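Local coordinates for nucleoprotein (Schmallenberg virus, PDB 4JNG) that encapsidates the negative-stranded genomic RNA of the virus, shielding it from nucleases and forming the helical nucleocapsid that serves as template for transcription and replication, at residues B[89-93]-B[94-98]; B[102-105]-B[106-110]; B[125-129]-B[130-134]; B[150-154]-B[155-159]. One frame throughout, in Å; residues are numbered along the deposited sequence.

Contact 1: residues B[89-93]-B[94-98]; sequences NAITL and HRMSG. With nucleotides of chain A.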
loop_
_atom_site.group_PDB
_atom_site.type_symbol
_atom_site.label_atom_id
_atom_site.label_comp_id
_atom_site.label_asym_id
_atom_site.label_seq_id
_atom_site.Cartn_x
_atom_site.Cartn_y
_atom_site.Cartn_z
ATOM N N ASN B 89 32.780 0.762 -12.033
ATOM C CA ASN B 89 32.732 1.673 -13.176
ATOM C C ASN B 89 31.409 1.629 -13.917
ATOM O O ASN B 89 31.309 2.145 -15.027
ATOM C CB ASN B 89 33.860 1.352 -14.144
ATOM C CG ASN B 89 35.222 1.511 -13.513
ATOM O OD1 ASN B 89 35.340 1.978 -12.379
ATOM N ND2 ASN B 89 36.265 1.135 -14.249
ATOM N N ALA B 90 30.391 1.024 -13.300
ATOM C CA ALA B 90 29.062 1.000 -13.893
ATOM C C ALA B 90 28.250 2.164 -13.364
ATOM O O ALA B 90 28.524 2.687 -12.271
ATOM C CB ALA B 90 28.359 -0.313 -13.593
ATOM N N ILE B 91 27.238 2.553 -14.137
ATOM C CA ILE B 91 26.336 3.623 -13.747
ATOM C C ILE B 91 24.941 3.066 -13.519
ATOM O O ILE B 91 24.404 2.308 -14.318
ATOM C CB ILE B 91 26.271 4.815 -14.755
ATOM C CG1 ILE B 91 26.149 4.341 -16.209
ATOM C CG2 ILE B 91 27.500 5.694 -14.612
ATOM C CD1 ILE B 91 25.938 5.469 -17.205
ATOM N N THR B 92 24.396 3.426 -12.370
ATOM C CA THR B 92 22.981 3.333 -12.111
ATOM C C THR B 92 22.421 4.694 -12.450
ATOM O O THR B 92 23.170 5.623 -12.737
ATOM C CB THR B 92 22.728 3.046 -10.620
ATOM O OG1 THR B 92 23.361 4.062 -9.837
ATOM C CG2 THR B 92 23.307 1.699 -10.246
ATOM N N LEU B 93 21.107 4.810 -12.401
ATOM C CA LEU B 93 20.433 6.074 -12.586
ATOM C C LEU B 93 20.927 7.096 -11.574
ATOM O O LEU B 93 21.169 8.273 -11.912
ATOM C CB LEU B 93 18.922 5.879 -12.460
ATOM C CG LEU B 93 18.006 6.661 -13.407
ATOM C CD1 LEU B 93 18.596 6.809 -14.801
ATOM C CD2 LEU B 93 16.659 5.957 -13.476
ATOM N N HIS B 94 21.102 6.629 -10.338
ATOM C CA HIS B 94 21.552 7.470 -9.262
ATOM C C HIS B 94 22.973 7.967 -9.494
ATOM O O HIS B 94 23.250 9.150 -9.316
ATOM C CB HIS B 94 21.489 6.721 -7.923
ATOM C CG HIS B 94 21.610 7.617 -6.739
ATOM N ND1 HIS B 94 22.785 7.770 -6.040
ATOM C CD2 HIS B 94 20.707 8.429 -6.142
ATOM C CE1 HIS B 94 22.600 8.622 -5.053
ATOM N NE2 HIS B 94 21.350 9.042 -5.096
ATOM N N ARG B 95 23.869 7.067 -9.881
ATOM C CA ARG B 95 25.262 7.439 -10.102
ATOM C C ARG B 95 25.379 8.424 -11.273
ATOM O O ARG B 95 26.083 9.424 -11.187
ATOM C CB ARG B 95 26.118 6.201 -10.355
ATOM C CG ARG B 95 26.343 5.335 -9.107
ATOM C CD ARG B 95 27.322 4.212 -9.414
ATOM N NE ARG B 95 27.511 3.310 -8.290
ATOM C CZ ARG B 95 28.282 2.223 -8.293
ATOM N NH1 ARG B 95 28.960 1.859 -9.377
ATOM N NH2 ARG B 95 28.372 1.492 -7.183
ATOM N N MET B 96 24.650 8.116 -12.340
ATOM C CA MET B 96 24.638 8.893 -13.578
ATOM C C MET B 96 24.238 10.341 -13.302
ATOM O O MET B 96 24.875 11.279 -13.779
ATOM C CB MET B 96 23.641 8.231 -14.525
ATOM C CG MET B 96 23.560 8.829 -15.901
ATOM S SD MET B 96 22.433 7.854 -16.898
ATOM C CE MET B 96 22.406 8.956 -18.311
ATOM N N SER B 97 23.193 10.505 -12.493
ATOM C CA SER B 97 22.725 11.808 -12.051
ATOM C C SER B 97 23.805 12.616 -11.333
ATOM O O SER B 97 23.951 13.812 -11.573
ATOM C CB SER B 97 21.520 11.634 -11.136
ATOM O OG SER B 97 21.064 12.874 -10.642
ATOM N N GLY B 98 24.546 11.965 -10.439
ATOM C CA GLY B 98 25.648 12.617 -9.736
ATOM C C GLY B 98 26.796 12.974 -10.674
ATOM O O GLY B 98 27.338 14.086 -10.623
ATOM P P U A 24 25.674 3.068 -4.713
ATOM O OP1 U A 24 25.810 3.768 -6.039
ATOM O OP2 U A 24 25.443 3.870 -3.490
ATOM O "O5'" U A 24 24.489 2.016 -4.818
ATOM C "C5'" U A 24 24.502 0.946 -5.771
ATOM C "C4'" U A 24 23.365 -0.003 -5.489
ATOM O "O4'" U A 24 23.656 -0.783 -4.293
ATOM C "C3'" U A 24 22.021 0.643 -5.189
ATOM O "O3'" U A 24 21.331 1.009 -6.371
ATOM C "C2'" U A 24 21.315 -0.465 -4.418
ATOM O "O2'" U A 24 20.810 -1.523 -5.211
ATOM C "C1'" U A 24 22.460 -1.004 -3.565
ATOM N N1 U A 24 22.582 -0.358 -2.250
ATOM C C2 U A 24 21.720 -0.777 -1.254
ATOM O O2 U A 24 20.871 -1.633 -1.432
ATOM N N3 U A 24 21.884 -0.147 -0.044
ATOM C C4 U A 24 22.802 0.833 0.267
ATOM O O4 U A 24 22.826 1.302 1.405
ATOM C C5 U A 24 23.655 1.215 -0.818
ATOM C C6 U A 24 23.517 0.623 -2.010
#

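Contact 2: residues B[102-105]-B[106-110]; sequences RWIA and DTCKA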
loop_
_atom_site.group_PDB
_atom_site.type_symbol
_atom_site.label_atom_id
_atom_site.label_comp_id
_atom_site.label_asym_id
_atom_site.label_seq_id
_atom_site.Cartn_x
_atom_site.Cartn_y
_atom_site.Cartn_z
ATOM N N ARG B 102 28.021 16.781 -11.618
ATOM C CA ARG B 102 29.426 17.093 -11.451
ATOM C C ARG B 102 30.049 17.585 -12.762
ATOM O O ARG B 102 30.886 18.483 -12.753
ATOM C CB ARG B 102 30.169 15.860 -10.932
ATOM C CG ARG B 102 31.683 15.932 -10.983
ATOM C CD ARG B 102 32.262 16.875 -9.955
ATOM N NE ARG B 102 33.238 16.150 -9.150
ATOM C CZ ARG B 102 34.506 15.932 -9.488
ATOM N NH1 ARG B 102 35.022 16.399 -10.624
ATOM N NH2 ARG B 102 35.268 15.237 -8.674
ATOM N N TRP B 103 29.653 16.980 -13.878
ATOM C CA TRP B 103 30.137 17.408 -15.186
ATOM C C TRP B 103 29.705 18.849 -15.472
ATOM O O TRP B 103 30.518 19.655 -15.911
ATOM C CB TRP B 103 29.665 16.459 -16.286
ATOM C CG TRP B 103 29.984 16.944 -17.663
ATOM C CD1 TRP B 103 31.192 16.895 -18.288
ATOM C CD2 TRP B 103 29.085 17.570 -18.575
ATOM N NE1 TRP B 103 31.103 17.446 -19.544
ATOM C CE2 TRP B 103 29.820 17.876 -19.745
ATOM C CE3 TRP B 103 27.730 17.910 -18.521
ATOM C CZ2 TRP B 103 29.241 18.497 -20.851
ATOM C CZ3 TRP B 103 27.154 18.524 -19.618
ATOM C CH2 TRP B 103 27.913 18.820 -20.769
ATOM N N ILE B 104 28.442 19.166 -15.188
ATOM C CA ILE B 104 27.921 20.515 -15.406
ATOM C C ILE B 104 28.716 21.518 -14.581
ATOM O O ILE B 104 29.132 22.566 -15.095
ATOM C CB ILE B 104 26.420 20.638 -15.053
ATOM C CG1 ILE B 104 25.564 19.797 -16.006
ATOM C CG2 ILE B 104 25.958 22.091 -15.141
ATOM C CD1 ILE B 104 24.171 19.516 -15.482
ATOM N N ALA B 105 28.923 21.192 -13.307
ATOM C CA ALA B 105 29.652 22.060 -12.399
ATOM C C ALA B 105 31.101 22.250 -12.844
ATOM O O ALA B 105 31.619 23.375 -12.806
ATOM C CB ALA B 105 29.587 21.522 -10.977
ATOM N N ASP B 106 31.746 21.171 -13.290
ATOM C CA ASP B 106 33.104 21.269 -13.836
ATOM C C ASP B 106 33.173 22.155 -15.085
ATOM O O ASP B 106 34.161 22.857 -15.299
ATOM C CB ASP B 106 33.686 19.882 -14.145
ATOM C CG ASP B 106 34.052 19.112 -12.885
ATOM O OD1 ASP B 106 34.218 19.756 -11.835
ATOM O OD2 ASP B 106 34.165 17.864 -12.937
ATOM N N THR B 107 32.128 22.116 -15.901
ATOM C CA THR B 107 32.043 22.969 -17.080
ATOM C C THR B 107 31.697 24.418 -16.711
ATOM O O THR B 107 32.111 25.340 -17.399
ATOM C CB THR B 107 31.000 22.430 -18.078
ATOM O OG1 THR B 107 31.205 21.025 -18.276
ATOM C CG2 THR B 107 31.124 23.144 -19.409
ATOM N N CYS B 108 30.948 24.608 -15.625
ATOM C CA CYS B 108 30.462 25.935 -15.224
ATOM C C CYS B 108 31.479 26.709 -14.401
ATOM O O CYS B 108 31.522 27.942 -14.453
ATOM C CB CYS B 108 29.160 25.817 -14.431
ATOM S SG CYS B 108 27.726 25.455 -15.461
ATOM N N LYS B 109 32.277 25.977 -13.630
ATOM C CA LYS B 109 33.341 26.556 -12.829
ATOM C C LYS B 109 34.354 27.296 -13.702
ATOM O O LYS B 109 34.913 28.304 -13.285
ATOM C CB LYS B 109 34.060 25.458 -12.042
ATOM C CG LYS B 109 35.041 25.973 -11.003
ATOM C CD LYS B 109 35.835 24.841 -10.377
ATOM C CE LYS B 109 36.884 25.376 -9.416
ATOM N NZ LYS B 109 37.306 24.349 -8.423
ATOM N N ALA B 110 34.586 26.781 -14.906
ATOM C CA ALA B 110 35.632 27.299 -15.779
ATOM C C ALA B 110 35.284 28.654 -16.390
ATOM O O ALA B 110 36.116 29.559 -16.387
ATOM C CB ALA B 110 35.950 26.290 -16.877
#

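Contact 3: residues B[125-129]-B[130-134]; sequences PLAEV and KGCTW. With nucleotides of chain A.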
loop_
_atom_site.group_PDB
_atom_site.type_symbol
_atom_site.label_atom_id
_atom_site.label_comp_id
_atom_site.label_asym_id
_atom_site.label_seq_id
_atom_site.Cartn_x
_atom_site.Cartn_y
_atom_site.Cartn_z
ATOM N N PRO B 125 14.412 20.081 -11.135
ATOM C CA PRO B 125 13.182 20.001 -10.362
ATOM C C PRO B 125 13.423 19.225 -9.081
ATOM O O PRO B 125 13.344 18.005 -9.069
ATOM C CB PRO B 125 12.221 19.249 -11.290
ATOM C CG PRO B 125 12.969 18.944 -12.532
ATOM C CD PRO B 125 14.418 19.100 -12.224
ATOM N N LEU B 126 13.725 19.955 -8.019
ATOM C CA LEU B 126 14.124 19.392 -6.725
ATOM C C LEU B 126 14.722 20.555 -5.951
ATOM O O LEU B 126 14.445 20.745 -4.766
ATOM C CB LEU B 126 15.163 18.267 -6.873
ATOM C CG LEU B 126 14.640 16.833 -6.851
ATOM C CD1 LEU B 126 15.436 15.917 -7.770
ATOM C CD2 LEU B 126 14.655 16.298 -5.430
ATOM N N ALA B 127 15.566 21.309 -6.650
ATOM C CA ALA B 127 16.069 22.583 -6.176
ATOM C C ALA B 127 14.958 23.615 -6.191
ATOM O O ALA B 127 14.785 24.354 -5.222
ATOM C CB ALA B 127 17.224 23.053 -7.059
ATOM N N GLU B 128 14.214 23.658 -7.297
ATOM C CA GLU B 128 13.207 24.692 -7.522
ATOM C C GLU B 128 12.149 24.716 -6.441
ATOM O O GLU B 128 11.880 25.763 -5.846
ATOM C CB GLU B 128 12.518 24.499 -8.883
ATOM C CG GLU B 128 13.399 24.747 -10.099
ATOM C CD GLU B 128 13.950 26.159 -10.152
ATOM O OE1 GLU B 128 14.258 26.728 -9.082
ATOM O OE2 GLU B 128 14.088 26.704 -11.266
ATOM N N VAL B 129 11.571 23.552 -6.167
ATOM C CA VAL B 129 10.433 23.475 -5.258
ATOM C C VAL B 129 10.821 23.901 -3.834
ATOM O O VAL B 129 9.951 24.186 -3.009
ATOM C CB VAL B 129 9.750 22.085 -5.308
ATOM C CG1 VAL B 129 9.246 21.799 -6.720
ATOM C CG2 VAL B 129 10.682 20.973 -4.839
ATOM N N LYS B 130 12.126 23.979 -3.571
ATOM C CA LYS B 130 12.652 24.577 -2.343
ATOM C C LYS B 130 13.061 26.054 -2.500
ATOM O O LYS B 130 13.698 26.619 -1.609
ATOM C CB LYS B 130 13.847 23.753 -1.845
ATOM C CG LYS B 130 13.460 22.421 -1.218
ATOM C CD LYS B 130 12.787 22.622 0.132
ATOM C CE LYS B 130 12.790 21.348 0.969
ATOM N NZ LYS B 130 12.912 21.657 2.422
ATOM N N GLY B 131 12.683 26.672 -3.617
ATOM C CA GLY B 131 13.016 28.070 -3.907
ATOM C C GLY B 131 14.468 28.363 -4.272
ATOM O O GLY B 131 14.988 29.419 -3.907
ATOM N N CYS B 132 15.125 27.468 -5.016
ATOM C CA CYS B 132 16.571 27.616 -5.260
ATOM C C CYS B 132 16.929 28.522 -6.457
ATOM O O CYS B 132 17.358 29.652 -6.254
ATOM C CB CYS B 132 17.267 26.253 -5.354
ATOM S SG CYS B 132 19.060 26.309 -5.096
ATOM N N THR B 133 16.743 28.041 -7.683
ATOM C CA THR B 133 17.194 28.739 -8.914
ATOM C C THR B 133 18.715 28.877 -9.070
ATOM O O THR B 133 19.472 28.878 -8.098
ATOM C CB THR B 133 16.563 30.147 -9.115
ATOM O OG1 THR B 133 17.021 31.055 -8.102
ATOM C CG2 THR B 133 15.045 30.077 -9.107
ATOM N N TRP B 134 19.141 29.020 -10.323
ATOM C CA TRP B 134 20.554 29.214 -10.661
ATOM C C TRP B 134 21.126 30.463 -10.001
ATOM O O TRP B 134 22.343 30.592 -9.867
ATOM C CB TRP B 134 20.729 29.321 -12.177
ATOM C CG TRP B 134 20.668 28.012 -12.917
ATOM C CD1 TRP B 134 19.567 27.437 -13.482
ATOM C CD2 TRP B 134 21.764 27.135 -13.200
ATOM N NE1 TRP B 134 19.907 26.251 -14.095
ATOM C CE2 TRP B 134 21.251 26.045 -13.938
ATOM C CE3 TRP B 134 23.132 27.165 -12.904
ATOM C CZ2 TRP B 134 22.060 24.990 -14.379
ATOM C CZ3 TRP B 134 23.935 26.118 -13.345
ATOM C CH2 TRP B 134 23.395 25.046 -14.072
ATOM P P U A 29 7.744 15.831 -5.335
ATOM O OP1 U A 29 6.613 16.788 -5.430
ATOM O OP2 U A 29 7.497 14.380 -5.537
ATOM O "O5'" U A 29 8.897 16.266 -6.344
ATOM C "C5'" U A 29 9.201 17.653 -6.579
ATOM C "C4'" U A 29 9.685 17.832 -7.996
ATOM O "O4'" U A 29 10.885 17.030 -8.193
ATOM C "C3'" U A 29 8.703 17.399 -9.082
ATOM O "O3'" U A 29 8.755 18.289 -10.196
ATOM C "C2'" U A 29 9.210 16.009 -9.453
ATOM O "O2'" U A 29 8.838 15.538 -10.730
ATOM C "C1'" U A 29 10.718 16.212 -9.331
ATOM N N1 U A 29 11.496 14.976 -9.149
ATOM C C2 U A 29 12.706 14.870 -9.811
ATOM O O2 U A 29 13.159 15.758 -10.512
ATOM N N3 U A 29 13.368 13.683 -9.615
ATOM C C4 U A 29 12.957 12.615 -8.847
ATOM O O4 U A 29 13.668 11.612 -8.773
ATOM C C5 U A 29 11.694 12.797 -8.201
ATOM C C6 U A 29 11.023 13.943 -8.368
ATOM P P U A 28 8.053 11.015 -3.005
ATOM O OP1 U A 28 6.616 11.339 -2.819
ATOM O OP2 U A 28 8.480 10.274 -4.217
ATOM O "O5'" U A 28 8.867 12.382 -2.905
ATOM C "C5'" U A 28 8.417 13.446 -2.046
ATOM C "C4'" U A 28 9.336 14.639 -2.148
ATOM O "O4'" U A 28 10.668 14.278 -1.711
ATOM C "C3'" U A 28 9.537 15.193 -3.549
ATOM O "O3'" U A 28 8.446 16.027 -3.914
ATOM C "C2'" U A 28 10.872 15.922 -3.431
ATOM O "O2'" U A 28 10.770 17.263 -3.001
ATOM C "C1'" U A 28 11.625 15.046 -2.423
ATOM N N1 U A 28 12.577 14.122 -3.056
ATOM C C2 U A 28 13.923 14.414 -2.958
ATOM O O2 U A 28 14.347 15.398 -2.374
ATOM N N3 U A 28 14.756 13.511 -3.569
ATOM C C4 U A 28 14.392 12.371 -4.254
ATOM O O4 U A 28 15.264 11.656 -4.749
ATOM C C5 U A 28 12.982 12.137 -4.313
ATOM C C6 U A 28 12.143 13.002 -3.730
ATOM P P U A 30 7.437 19.064 -10.710
ATOM O OP1 U A 30 6.384 18.955 -9.669
ATOM O OP2 U A 30 7.159 18.610 -12.097
ATOM O "O5'" U A 30 7.913 20.584 -10.753
ATOM C "C5'" U A 30 9.310 20.877 -10.873
ATOM C "C4'" U A 30 9.568 22.320 -11.241
ATOM O "O4'" U A 30 10.709 22.358 -12.145
ATOM C "C3'" U A 30 8.454 23.079 -11.958
ATOM O "O3'" U A 30 7.609 23.771 -11.038
ATOM C "C2'" U A 30 9.241 24.077 -12.800
ATOM O "O2'" U A 30 9.670 25.207 -12.070
ATOM C "C1'" U A 30 10.443 23.236 -13.221
ATOM N N1 U A 30 10.207 22.439 -14.434
ATOM C C2 U A 30 10.477 23.034 -15.652
ATOM O O2 U A 30 10.908 24.170 -15.751
ATOM N N3 U A 30 10.238 22.244 -16.746
ATOM C C4 U A 30 9.757 20.953 -16.755
ATOM O O4 U A 30 9.591 20.375 -17.831
ATOM C C5 U A 30 9.490 20.410 -15.459
ATOM C C6 U A 30 9.718 21.152 -14.369
#

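Contact 4: residues B[150-154]-B[155-159]; sequences MFLDA and FDFYP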
loop_
_atom_site.group_PDB
_atom_site.type_symbol
_atom_site.label_atom_id
_atom_site.label_comp_id
_atom_site.label_asym_id
_atom_site.label_seq_id
_atom_site.Cartn_x
_atom_site.Cartn_y
_atom_site.Cartn_z
ATOM N N MET B 150 27.867 12.217 -3.518
ATOM C CA MET B 150 29.151 11.587 -3.818
ATOM C C MET B 150 30.307 12.595 -3.989
ATOM O O MET B 150 31.473 12.190 -4.028
ATOM C CB MET B 150 29.055 10.797 -5.127
ATOM C CG MET B 150 28.067 9.650 -5.156
ATOM S SD MET B 150 28.283 8.690 -6.674
ATOM C CE MET B 150 27.419 9.661 -7.898
ATOM N N PHE B 151 29.996 13.886 -4.121
ATOM C CA PHE B 151 31.013 14.910 -4.347
ATOM C C PHE B 151 30.807 16.111 -3.428
ATOM O O PHE B 151 30.573 17.230 -3.885
ATOM C CB PHE B 151 30.984 15.357 -5.820
ATOM C CG PHE B 151 31.050 14.219 -6.797
ATOM C CD1 PHE B 151 32.213 13.480 -6.935
ATOM C CD2 PHE B 151 29.948 13.878 -7.565
ATOM C CE1 PHE B 151 32.277 12.417 -7.821
ATOM C CE2 PHE B 151 30.005 12.826 -8.458
ATOM C CZ PHE B 151 31.171 12.089 -8.580
ATOM N N LEU B 152 30.900 15.884 -2.122
ATOM C CA LEU B 152 30.792 16.979 -1.152
ATOM C C LEU B 152 31.812 18.108 -1.423
ATOM O O LEU B 152 31.489 19.282 -1.262
ATOM C CB LEU B 152 30.912 16.435 0.282
ATOM C CG LEU B 152 29.648 16.039 1.078
ATOM C CD1 LEU B 152 28.335 16.055 0.308
ATOM C CD2 LEU B 152 29.847 14.683 1.744
ATOM N N ASP B 153 33.017 17.760 -1.873
ATOM C CA ASP B 153 34.047 18.756 -2.203
ATOM C C ASP B 153 33.623 19.688 -3.348
ATOM O O ASP B 153 33.751 20.913 -3.241
ATOM C CB ASP B 153 35.367 18.053 -2.559
ATOM C CG ASP B 153 36.486 19.029 -2.920
ATOM O OD1 ASP B 153 36.392 19.699 -3.973
ATOM O OD2 ASP B 153 37.476 19.108 -2.163
ATOM N N ALA B 154 33.125 19.094 -4.430
ATOM C CA ALA B 154 32.740 19.828 -5.629
ATOM C C ALA B 154 31.487 20.679 -5.435
ATOM O O ALA B 154 31.333 21.719 -6.096
ATOM C CB ALA B 154 32.536 18.864 -6.788
ATOM N N PHE B 155 30.590 20.239 -4.555
ATOM C CA PHE B 155 29.343 20.961 -4.305
ATOM C C PHE B 155 29.344 21.671 -2.952
ATOM O O PHE B 155 28.283 21.975 -2.407
ATOM C CB PHE B 155 28.137 20.026 -4.423
ATOM C CG PHE B 155 27.952 19.445 -5.801
ATOM C CD1 PHE B 155 27.471 20.231 -6.846
ATOM C CD2 PHE B 155 28.254 18.117 -6.054
ATOM C CE1 PHE B 155 27.300 19.699 -8.117
ATOM C CE2 PHE B 155 28.084 17.576 -7.319
ATOM C CZ PHE B 155 27.608 18.370 -8.355
ATOM N N ASP B 156 30.540 21.936 -2.426
ATOM C CA ASP B 156 30.709 22.754 -1.227
ATOM C C ASP B 156 29.711 22.362 -0.141
ATOM O O ASP B 156 28.954 23.199 0.350
ATOM C CB ASP B 156 30.565 24.242 -1.592
ATOM C CG ASP B 156 31.681 24.733 -2.497
ATOM O OD1 ASP B 156 32.861 24.398 -2.245
ATOM O OD2 ASP B 156 31.381 25.471 -3.459
ATOM N N PHE B 157 29.700 21.069 0.182
ATOM C CA PHE B 157 28.888 20.493 1.266
ATOM C C PHE B 157 27.365 20.620 1.133
ATOM O O PHE B 157 26.643 20.186 2.024
ATOM C CB PHE B 157 29.329 21.063 2.628
ATOM C CG PHE B 157 30.561 20.413 3.192
ATOM C CD1 PHE B 157 30.501 19.131 3.719
ATOM C CD2 PHE B 157 31.776 21.089 3.212
ATOM C CE1 PHE B 157 31.633 18.527 4.246
ATOM C CE2 PHE B 157 32.909 20.493 3.736
ATOM C CZ PHE B 157 32.838 19.209 4.254
ATOM N N TYR B 158 26.858 21.180 0.040
ATOM C CA TYR B 158 25.418 21.451 -0.048
ATOM C C TYR B 158 24.519 20.209 0.052
ATOM O O TYR B 158 23.499 20.255 0.733
ATOM C CB TYR B 158 25.077 22.280 -1.297
ATOM C CG TYR B 158 25.367 23.749 -1.099
ATOM C CD1 TYR B 158 24.722 24.466 -0.096
ATOM C CD2 TYR B 158 26.302 24.415 -1.879
ATOM C CE1 TYR B 158 24.986 25.808 0.113
ATOM C CE2 TYR B 158 26.571 25.760 -1.677
ATOM C CZ TYR B 158 25.908 26.449 -0.682
ATOM O OH TYR B 158 26.167 27.780 -0.474
ATOM N N PRO B 159 24.887 19.102 -0.622
ATOM C CA PRO B 159 24.028 17.917 -0.558
ATOM C C PRO B 159 23.874 17.361 0.864
ATOM O O PRO B 159 22.810 16.867 1.212
ATOM C CB PRO B 159 24.746 16.905 -1.462
ATOM C CG PRO B 159 25.585 17.729 -2.369
ATOM C CD PRO B 159 26.005 18.921 -1.563
#

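Contact 1: residues B[89-93]-B[94-98]
Arg95, in the first turn of helix 93-110, folds back alongside the residues that lead into it, and its side chain can be followed atom by atom. CB lies beside Thr92, and CG comes within 3.3 Å of Thr92 OG1, the two side chains passing each other at a slant. CG stands anti to the carbonyl carbon (chi1 -72°), and from there the chain runs straight out to NE, carrying CD past the carbonyl oxygen of Ala90. NE gives its hydrogen to the phosphate of U24 of chain A: NE to OP1 measures 2.9 Å, a nearly straight bond with the phosphorus in the plane of the guanidinium. NH1 donates to Ala90 O at 3.0 Å, again near the guanidinium plane, and also to Pro87 O. NH2 bonds another phosphate of the RNA, while Phe18 adds a cation-pi contact.

Thr92 is the N-cap of the helix. Its OG1, placed between its own N and carbonyl carbon (chi1 56°), accepts from Arg95 N at 3.0 Å, so the residue whose tip binds RNA also has its backbone tied to the cap. Regular helical bonds follow, Met96 N to Thr92 O at 2.9 Å and Ser97 N to Leu93 O at 3.1 Å. On the protein side, Ile91 CD1 and Met96 SD meet at 4.3 Å, and both side chains pack on Phe71 of strand 69-74.

With two backbone carbonyls on NH1 and phosphates on NE and NH2, the guanidinium is fixed in rotation, and its charge is probably spent largely on the RNA backbone, a grip that would not depend on base sequence.

Contact 2: residues B[102-105]-B[106-110]
From Arg102 to Lys109 the backbone is helical and the i to i+4 bonds run unbroken, Asp106 N to Arg102 O, Thr107 N to Trp103 O, Cys108 N to Ile104 O and Lys109 N to Ala105 O. On one flank Arg102 bends at chi2 and chi3 to come over the next turn, and its NH1 meets Asp106 OD2 at 2.9 Å in a salt bridge. The oxygen lies in the guanidinium plane and uses its syn lone pair, yet the two flat groups are turned 76° apart, so one N-H holds a single oxygen and the paired, two-bond geometry is not formed. The other end of the guanidinium has a partner of its own, since NH2 forms a salt bridge with Glu21; Tyr24 adds a cation-pi contact and a weak hydrogen bond to Asp106 OD2.

This is the classic i, i+4 acid-base pair of a helix surface, here in the last turns of helix 93-110, whose other flank is buried among helices 37-45, 112-121 and 138-142. Thr107 follows another familiar helical habit: with OG1 beside its own N (chi1 -48°), the hydroxyl donates back to Trp103 O at 2.8 Å. That carbonyl therefore takes two bonds from one residue, N and OG1 reaching it from opposite faces of its plane. The same hydroxyl oxygen sits 3.7 Å above one face of the Trp103 ring, toward its rim, with CE2 the nearest ring atom.

Deeper in, Ile104 CG2 rests against Cys108 SG at 3.8 Å; Ile104 reaches Ala40 and Phe44 of helix 37-45, and Cys108 packs on Leu115 and Ala118 of helix 112-121.

Contact 3: residues B[125-129]-B[130-134]
Glu128 and Thr133 cross at about a right angle, the carboxylate of the first reaching the backbone of the second across the turn between them. The CB of Glu128 starts out away from residues 130-134, but the chain doubles round at chi2 (-60°) and brings OE1 to 3.1 Å from Thr133 N, a weak bond with a bent N-H...O angle of 126°. OE1 also lies 3.4 Å from Thr133 CG2, which stands beside the backbone N of its residue.

One layer inward, Ala127 CB and Cys132 CB face each other at 3.6 Å, and both residues pack on Phe144. Beside them the Ala127 carbonyl receives Lys130 N at 3.2 Å, from well above its plane, and more weakly Cys132 N. The chain turns through Val129 and Lys130, and Gly131, whose positive phi (73°) suits a glycine, leads it out; Gly131 N lies doubtfully close to Glu128 O. Lys130 leaves the turn in another direction, its CG passing the Leu126 carbonyl and its amino group forming a salt bridge with Asp170.

Pro125 and Leu126 face the RNA. Leu126 spreads its two methyls over successive bases, CD1 lying 3.6 Å from N3 of U29 of chain A and CD2 against C2 of U28 of chain A. Pro125 sets CB on the ribose of U30 of chain A, 3.4 Å from C5'.

A turn resembling a Schellman motif, though its bonds are weak or doubtful, thus follows the apolar residues that the loop between helices 112-121 and 138-142 offers to bases and sugar, forming part of the wall of this nucleoprotein's RNA-binding cleft.

Contact 4: residues B[150-154]-B[155-159]
Phe151 opens the contact by giving its carbonyl oxygen to Phe155 N at 3.1 Å, while the two side chains lie side by side and point the same way. Phe151 CB touches Phe155 CD2 at 3.9 Å, and Phe155 CE2 approaches the Phe151 ring. CB of Met150 covers one face of the Phe151 ring, over its centre.

Leu152 comes next. Its carbonyl accepts Phe157 N at 2.9 Å, an almost perfectly straight bond (176°) in the carbonyl plane and on a lone pair. Its side chain crosses that of Phe157 at about a right angle, Leu152 CG to Phe157 CD1 4.2 Å, and Leu152 CD1 lies 4.1 Å from Pro159 CB as these two side chains slide past each other.

Asp153 begins a type I beta turn that closes at Asp156 through a weak N-H...O bond. Ala154 carries the chain round it, and a type I' turn from Phe155 to Tyr158 follows directly, with Phe157 at the N-cap of helix 158-168.

The double turn wedges between helices: Phe151 packs on Tyr99 and Arg102 of helix 93-110 and Phe155 on Ala101, Phe155 also meets Leu142 of helix 138-142, and Phe157 stacks on Tyr185 and packs against Ile201 of helix 198-209.

The four contacts follow one another along the chain in the order 1, 2, 3, 4, each closing before the next opens. Contacts 1 and 2 share helix 93-110, their centres about 17 Å apart, the first at its RNA-binding start and the second in its last turns. Contact 4 leans on that same helix: Met150 and Phe151 touch contact 1, and Phe155 touches contact 2, whose centre is about 13 Å away. Contacts 1 and 3, on opposite sides of the chain's centre with about 22 Å between their centres, both hold nucleotides of the bound RNA strand, while helix 93-110 runs from contact 1 to Ile104 of contact 2, which touches Trp134 of contact 3.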